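Local atomic coordinates of transmembrane protein (Bartonella henselae, PDB entry 3PAM), a protein that probably binds oligopeptides as part of an ABC-type transport system. Residues A[80-85]-A[246-251]; A[223-228]-A[236-241]. All blocks are in the same frame, centred on the assembly; numbering follows the deposited sequence.

Interaction 1 of 2, residues A[80-85]-A[246-251]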
loop_
_atom_site.group_PDB
_atom_site.type_symbol
_atom_site.label_atom_id
_atom_site.label_comp_id
_atom_site.label_asym_id
_atom_site.label_seq_id
_atom_site.Cartn_x
_atom_site.Cartn_y
_atom_site.Cartn_z
ATOM N N PRO A 80 7.073 13.799 -6.039
ATOM C CA PRO A 80 6.883 15.242 -6.034
ATOM C C PRO A 80 5.513 15.672 -5.516
ATOM O O PRO A 80 5.445 16.590 -4.706
ATOM C CB PRO A 80 7.067 15.640 -7.518
ATOM C CG PRO A 80 7.311 14.352 -8.275
ATOM C CD PRO A 80 7.771 13.359 -7.263
ATOM N N GLU A 81 4.442 15.014 -5.955
ATOM C CA GLU A 81 3.094 15.368 -5.489
ATOM C C GLU A 81 2.957 15.123 -3.972
ATOM O O GLU A 81 2.256 15.864 -3.285
ATOM C CB GLU A 81 1.983 14.616 -6.247
ATOM C CG GLU A 81 2.276 14.231 -7.685
ATOM C CD GLU A 81 2.594 12.745 -7.860
ATOM O OE1 GLU A 81 1.651 11.933 -7.959
ATOM O OE2 GLU A 81 3.791 12.391 -7.930
ATOM N N VAL A 82 3.632 14.086 -3.477
ATOM C CA VAL A 82 3.642 13.739 -2.051
ATOM C C VAL A 82 4.556 14.669 -1.237
ATOM O O VAL A 82 4.251 14.974 -0.081
ATOM C CB VAL A 82 4.071 12.258 -1.815
ATOM C CG1 VAL A 82 3.930 11.882 -0.354
ATOM C CG2 VAL A 82 3.254 11.311 -2.668
HETATM N N MSE A 83 5.669 15.104 -1.834
HETATM C CA MSE A 83 6.548 16.090 -1.201
HETATM C C MSE A 83 5.852 17.425 -0.938
HETATM O O MSE A 83 6.153 18.087 0.054
HETATM C CB MSE A 83 7.822 16.336 -2.023
HETATM C CG MSE A 83 9.054 15.526 -1.585
HETATM SE SE MSE A 83 9.659 15.746 0.295
HETATM C CE MSE A 83 10.999 17.147 0.048
ATOM N N ASP A 84 4.929 17.814 -1.818
ATOM C CA ASP A 84 4.297 19.142 -1.727
ATOM C C ASP A 84 2.894 19.172 -1.103
ATOM O O ASP A 84 2.377 20.241 -0.802
ATOM C CB ASP A 84 4.328 19.885 -3.082
ATOM C CG ASP A 84 3.481 19.213 -4.160
ATOM O OD1 ASP A 84 3.803 19.377 -5.354
ATOM O OD2 ASP A 84 2.492 18.530 -3.825
ATOM N N GLY A 85 2.292 18.004 -0.894
ATOM C CA GLY A 85 0.987 17.920 -0.226
ATOM C C GLY A 85 -0.183 18.010 -1.185
ATOM O O GLY A 85 -1.339 18.115 -0.770
ATOM N N LEU A 246 6.113 6.009 2.598
ATOM C CA LEU A 246 5.278 4.827 2.554
ATOM C C LEU A 246 4.161 5.020 1.555
ATOM O O LEU A 246 3.791 4.106 0.818
ATOM C CB LEU A 246 4.741 4.515 3.939
ATOM C CG LEU A 246 5.815 4.182 4.972
ATOM C CD1 LEU A 246 5.159 3.898 6.313
ATOM C CD2 LEU A 246 6.613 3.002 4.518
ATOM N N ILE A 247 3.626 6.227 1.516
ATOM C CA ILE A 247 2.707 6.598 0.444
ATOM C C ILE A 247 3.359 6.400 -0.930
ATOM O O ILE A 247 2.743 5.848 -1.846
ATOM C CB ILE A 247 2.204 8.052 0.624
ATOM C CG1 ILE A 247 1.311 8.138 1.858
ATOM C CG2 ILE A 247 1.460 8.571 -0.626
ATOM C CD1 ILE A 247 1.179 9.542 2.408
ATOM N N SER A 248 4.604 6.845 -1.073
ATOM C CA SER A 248 5.278 6.780 -2.376
ATOM C C SER A 248 5.668 5.367 -2.725
ATOM O O SER A 248 5.899 5.055 -3.889
ATOM C CB SER A 248 6.527 7.660 -2.398
ATOM O OG SER A 248 6.162 9.008 -2.272
ATOM N N GLY A 249 5.775 4.520 -1.701
ATOM C CA GLY A 249 6.056 3.124 -1.910
ATOM C C GLY A 249 4.890 2.283 -2.372
ATOM O O GLY A 249 5.107 1.235 -2.962
ATOM N N SER A 250 3.659 2.719 -2.107
ATOM C CA SER A 250 2.479 1.883 -2.340
ATOM C C SER A 250 2.678 0.454 -1.805
ATOM O O SER A 250 2.366 -0.519 -2.483
ATOM C CB SER A 250 2.069 1.878 -3.826
ATOM O OG SER A 250 1.497 3.133 -4.204
ATOM N N TYR A 251 3.210 0.340 -0.594
ATOM C CA TYR A 251 3.322 -0.955 0.087
ATOM C C TYR A 251 1.950 -1.509 0.430
ATOM O O TYR A 251 1.774 -2.713 0.553
ATOM C CB TYR A 251 4.201 -0.828 1.343
ATOM C CG TYR A 251 5.601 -0.457 0.959
ATOM C CD1 TYR A 251 6.436 -1.382 0.329
ATOM C CD2 TYR A 251 6.077 0.838 1.161
ATOM C CE1 TYR A 251 7.710 -1.027 -0.081
ATOM C CE2 TYR A 251 7.364 1.201 0.765
ATOM C CZ TYR A 251 8.163 0.262 0.141
ATOM O OH TYR A 251 9.431 0.603 -0.254
#
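Val82 spreads both of its methyl groups over the flank of the last helical turn of residues 232-249, where they overlap the branch methyl of Ile247 and the hydroxyl of Ser248. CG2 of Val82 lies 3.9 Å from Ile247 CG2, and Val82 CG1 meets the same isoleucine methyl at 4.1 Å, so that Ile247 CG2 faces the fork of the valine. The two side chains meet at a slant. At chi1 -68°, which sets CG1 of Ile247 beside the backbone N, the branch methyl CG2 is left anti to that N and faces the valine. Ser248 supplies the other half of the contact: its OG approaches Val82 CG2 to 3.7 Å and Val82 CB to 3.9 Å, van der Waals contacts of a hydroxyl against hydrocarbon. That hydroxyl is engaged in polar bonding as well, with the carbonyl O of Arg244 one turn back and with the amide of Leu79, just ahead of the short helix 80-84. The side chain of Arg244 adds a further tie through NE to the carbonyl O of Val82. The contact thus joins a single turn of helix to the C-terminal end of the long helix, just before the chain enters strand 252-257. With 117 Å² buried, the pairing is small and without a hydrogen bond of its own, methyl against methyl and methyl against hydroxyl; the bonds made by the same serine and by Arg244 suggest that its placement rests on polar links as much as on the few apolar touches.

Interaction 2 of 2, residues A[223-228]-A[236-241]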
loop_
_atom_site.group_PDB
_atom_site.type_symbol
_atom_site.label_atom_id
_atom_site.label_comp_id
_atom_site.label_asym_id
_atom_site.label_seq_id
_atom_site.Cartn_x
_atom_site.Cartn_y
_atom_site.Cartn_z
ATOM N N ILE A 223 12.773 6.003 10.597
ATOM C CA ILE A 223 12.420 5.325 11.832
ATOM C C ILE A 223 13.418 5.700 12.923
ATOM O O ILE A 223 13.015 5.983 14.047
ATOM C CB ILE A 223 12.335 3.793 11.668
ATOM C CG1 ILE A 223 11.187 3.415 10.731
ATOM C CG2 ILE A 223 12.076 3.119 13.029
ATOM C CD1 ILE A 223 11.260 1.986 10.239
ATOM N N THR A 224 14.701 5.720 12.571
ATOM C CA THR A 224 15.756 6.130 13.477
ATOM C C THR A 224 15.584 7.574 13.901
ATOM O O THR A 224 15.872 7.915 15.056
ATOM C CB THR A 224 17.162 5.921 12.861
ATOM O OG1 THR A 224 17.450 4.518 12.803
ATOM C CG2 THR A 224 18.266 6.605 13.711
ATOM N N ALA A 225 15.107 8.413 12.982
ATOM C CA ALA A 225 14.873 9.831 13.268
ATOM C C ALA A 225 13.701 10.049 14.238
ATOM O O ALA A 225 13.765 10.910 15.117
ATOM C CB ALA A 225 14.681 10.636 11.966
ATOM N N ILE A 226 12.642 9.268 14.066
ATOM C CA ILE A 226 11.472 9.289 14.945
ATOM C C ILE A 226 11.879 8.930 16.377
ATOM O O ILE A 226 11.566 9.649 17.314
ATOM C CB ILE A 226 10.385 8.317 14.432
ATOM C CG1 ILE A 226 9.806 8.805 13.097
ATOM C CG2 ILE A 226 9.266 8.164 15.449
ATOM C CD1 ILE A 226 9.210 7.698 12.218
ATOM N N LEU A 227 12.615 7.828 16.515
ATOM C CA LEU A 227 13.115 7.359 17.802
ATOM C C LEU A 227 14.170 8.254 18.464
ATOM O O LEU A 227 14.268 8.255 19.673
ATOM C CB LEU A 227 13.646 5.937 17.656
ATOM C CG LEU A 227 12.622 4.930 17.112
ATOM C CD1 LEU A 227 13.336 3.716 16.553
ATOM C CD2 LEU A 227 11.637 4.491 18.184
ATOM N N ASP A 228 14.948 8.998 17.674
ATOM C CA ASP A 228 15.997 9.894 18.182
ATOM C C ASP A 228 15.474 11.286 18.528
ATOM O O ASP A 228 16.209 12.109 19.065
ATOM C CB ASP A 228 17.103 10.092 17.132
ATOM C CG ASP A 228 17.949 8.842 16.899
ATOM O OD1 ASP A 228 17.702 7.783 17.533
ATOM O OD2 ASP A 228 18.872 8.925 16.051
ATOM N N ILE A 236 7.519 15.222 14.670
ATOM C CA ILE A 236 6.450 15.425 13.678
ATOM C C ILE A 236 7.029 15.354 12.261
ATOM O O ILE A 236 6.430 14.755 11.366
ATOM C CB ILE A 236 5.683 16.775 13.952
ATOM C CG1 ILE A 236 4.776 16.624 15.190
ATOM C CG2 ILE A 236 4.898 17.271 12.725
ATOM C CD1 ILE A 236 4.379 17.918 15.856
ATOM N N ALA A 237 8.213 15.922 12.069
ATOM C CA ALA A 237 8.862 15.899 10.752
ATOM C C ALA A 237 9.341 14.493 10.357
ATOM O O ALA A 237 9.258 14.101 9.184
ATOM C CB ALA A 237 10.014 16.911 10.706
ATOM N N ALA A 238 9.829 13.735 11.335
ATOM C CA ALA A 238 10.246 12.358 11.080
ATOM C C ALA A 238 9.080 11.428 10.697
ATOM O O ALA A 238 9.193 10.641 9.744
ATOM C CB ALA A 238 11.007 11.819 12.240
ATOM N N VAL A 239 7.965 11.518 11.422
ATOM C CA VAL A 239 6.796 10.703 11.107
ATOM C C VAL A 239 6.192 11.126 9.774
ATOM O O VAL A 239 5.837 10.285 8.946
ATOM C CB VAL A 239 5.716 10.779 12.197
ATOM C CG1 VAL A 239 4.496 9.980 11.783
ATOM C CG2 VAL A 239 6.256 10.226 13.496
ATOM N N ARG A 240 6.078 12.436 9.577
ATOM C CA ARG A 240 5.556 12.970 8.324
ATOM C C ARG A 240 6.418 12.534 7.146
ATOM O O ARG A 240 5.895 12.125 6.102
ATOM C CB ARG A 240 5.388 14.493 8.396
ATOM C CG ARG A 240 3.912 14.905 8.375
ATOM C CD ARG A 240 3.497 15.827 9.516
ATOM N NE ARG A 240 3.756 17.236 9.223
ATOM C CZ ARG A 240 3.055 18.260 9.715
ATOM N NH1 ARG A 240 2.023 18.067 10.530
ATOM N NH2 ARG A 240 3.382 19.493 9.375
ATOM N N ALA A 241 7.734 12.566 7.316
ATOM C CA ALA A 241 8.606 12.118 6.241
ATOM C C ALA A 241 8.400 10.624 5.959
ATOM O O ALA A 241 8.305 10.217 4.800
ATOM C CB ALA A 241 10.040 12.437 6.539
#
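Ile226 lays its ethyl branch across Ala238, with CG1 only 3.4 Å from Ala238 CB, and the same branch continues toward Val239. This reach depends on the first torsion of the isoleucine: at chi1 -67° CG1 is anti to the carbonyl carbon and beside the backbone N, while the extended second torsion (155°) carries CD1 over the backbone of the other helix, 3.8 Å from Ala238 O. Val239 answers with one methyl. Its CG2, likewise anti to its own carbonyl carbon, lies 3.8 Å from Ile226 CG1, and the two branched side chains meet nearly at a right angle. Ala225 completes the contact with its CB 3.9 Å from Ala238 CB. The small side chain of Ala238 allows a close approach, with the CA atoms of Ile226 and Ala238 5.1 Å apart. The axes of segments 223-228 and 236-241 approach to 8.2 Å and run antiparallel, at 158°, as a helical hairpin whose two arms are linked by a short connection. Helix 65-71 packs against Ala225 and Ala237, helix 193-198 covers Ile223 and Leu227, and Val239 also rests on Leu56 and Pro190 in neighbouring loops.

Overall arrangement
Helix 232-249 is common to both contacts: interaction 2 uses its middle part and interaction 1 its C-terminal end. Their centres lie 16 Å apart, and the nearest atoms come to about 5 Å without touching. Along the chain interaction 2 is local, closing the hairpin of helices 217-228 and 232-249, and it is nested inside the much longer loop closed by interaction 1, whose segments are 161 residues apart at their closest ends. The shared helix leads, after two residues, into strand 252-257 of the mixed six-stranded sheet. With interaction 2 centred about 20 Å from the centre of the chain, it therefore connects a peripheral hairpin with the sheet and with a distant part of the sequence.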